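Local coordinates for protein cytochrome P450 (Bacillus megaterium, PDB 5L92) that binds heme and the steroid corticosterone and, as a cytochrome P450, probably acts as a monooxygenase that hydroxylates steroids, at residues 133-136 with 137-141. Residues are numbered along the deposited sequence; the frame is centred on the assembly and turned at random.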
# COMPACT_ATOMS: atom_id res chain seq x y z
N ASP A 133 16.71 -5.61 11.88
CA ASP A 133 15.43 -4.92 11.70
C ASP A 133 14.88 -5.29 10.33
O ASP A 133 15.34 -4.78 9.30
CB ASP A 133 15.64 -3.42 11.87
CG ASP A 133 14.33 -2.62 11.76
OD1 ASP A 133 13.27 -3.19 11.49
OD2 ASP A 133 14.38 -1.40 11.94
N ILE A 134 13.90 -6.20 10.29
CA ILE A 134 13.29 -6.64 9.04
C ILE A 134 12.96 -5.43 8.16
O ILE A 134 13.06 -5.48 6.93
CB ILE A 134 12.03 -7.48 9.29
CG1 ILE A 134 12.35 -8.78 10.03
CG2 ILE A 134 11.35 -7.83 7.99
CD1 ILE A 134 13.49 -9.56 9.46
N VAL A 135 12.53 -4.34 8.80
CA VAL A 135 12.04 -3.18 8.05
C VAL A 135 13.21 -2.44 7.42
O VAL A 135 13.35 -2.39 6.20
CB VAL A 135 11.19 -2.26 8.96
CG1 VAL A 135 10.89 -0.95 8.25
CG2 VAL A 135 9.86 -2.93 9.37
N GLU A 136 14.11 -1.92 8.25
CA GLU A 136 15.21 -1.12 7.74
C GLU A 136 16.10 -1.91 6.79
O GLU A 136 16.54 -1.39 5.76
CB GLU A 136 16.02 -0.54 8.90
CG GLU A 136 17.18 0.39 8.45
CD GLU A 136 18.18 0.72 9.56
OE1 GLU A 136 17.76 0.90 10.72
OE2 GLU A 136 19.40 0.79 9.28
N HIS A 137 16.37 -3.19 7.09
CA HIS A 137 17.39 -3.90 6.30
C HIS A 137 16.83 -4.71 5.14
O HIS A 137 17.61 -5.09 4.26
CB HIS A 137 18.21 -4.81 7.21
CG HIS A 137 18.99 -4.06 8.25
ND1 HIS A 137 19.84 -3.02 7.93
CD2 HIS A 137 19.08 -4.21 9.59
CE1 HIS A 137 20.39 -2.55 9.03
NE2 HIS A 137 19.96 -3.26 10.05
N LEU A 138 15.52 -4.94 5.06
CA LEU A 138 15.01 -5.91 4.09
C LEU A 138 13.70 -5.47 3.46
O LEU A 138 13.65 -5.21 2.26
CB LEU A 138 14.84 -7.28 4.76
CG LEU A 138 16.15 -7.95 5.24
CD1 LEU A 138 15.89 -9.13 6.13
CD2 LEU A 138 17.04 -8.37 4.04
N SER A 139 12.63 -5.35 4.24
CA SER A 139 11.34 -5.09 3.61
C SER A 139 11.25 -3.67 3.04
O SER A 139 10.48 -3.46 2.10
CB SER A 139 10.19 -5.31 4.60
OG SER A 139 10.21 -4.31 5.57
N TYR A 140 11.96 -2.69 3.60
CA TYR A 140 11.90 -1.34 3.03
C TYR A 140 12.83 -1.25 1.80
O TYR A 140 12.37 -0.91 0.70
CB TYR A 140 12.24 -0.23 4.06
CG TYR A 140 12.56 1.05 3.33
CD1 TYR A 140 11.56 1.73 2.65
CD2 TYR A 140 13.86 1.52 3.20
CE1 TYR A 140 11.82 2.85 1.90
CE2 TYR A 140 14.14 2.67 2.43
CZ TYR A 140 13.10 3.33 1.78
OH TYR A 140 13.32 4.47 1.00
N PRO A 141 14.12 -1.59 1.91
CA PRO A 141 15.03 -1.38 0.74
C PRO A 141 14.63 -2.14 -0.51
O PRO A 141 14.70 -1.58 -1.61
CB PRO A 141 16.38 -1.86 1.26
CG PRO A 141 16.28 -1.88 2.73
CD PRO A 141 14.83 -2.07 3.09
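His-137 N bonds back to Asp-133 O at 2.9 Å, closing the first turn of helix 134-139 as an ordinary i to i+4 pair. One residue on, the turn widens: Ile-134 O receives Ser-139 N at 2.7 Å, nearly straight at 172°, while Leu-138 N manages only a weak, bent bond to that same oxygen. Tyr-140 N then reaches Val-135 O at 3.0 Å, again five residues back. This is a pi-type turn in a short helix that follows strand 131-133 of the P450 fold and leads into helix 141-151. Asp-133 is its N-cap: OD1 takes Val-135 N at 3.0 Å, met from above the carboxylate plane, and also accepts from Leu-398 N.

Among the side chains, the His-137 ring folds back along the first turn (chi1 -63°, CG beside its own backbone N), bringing CD2 to 3.6 Å from Asp-133 N at the ring edge. Glu-136 runs alongside, its CG above one face of the ring, toward the rim, and its carboxylate plane turned 47° from the ring. Replacing His-137 by an alanine would remove the ring, which would probably leave the Glu-136 side chain without the flat group beside it and the backbone of Asp-133 less covered. Ile-134 CD1 meets Leu-138 CD1 at 4.1 Å. Ser-139 OG lies 3.3 Å from Val-135 CA and is hydrogen-bonded to Ser-252 and Thr-248 of helix 247-260.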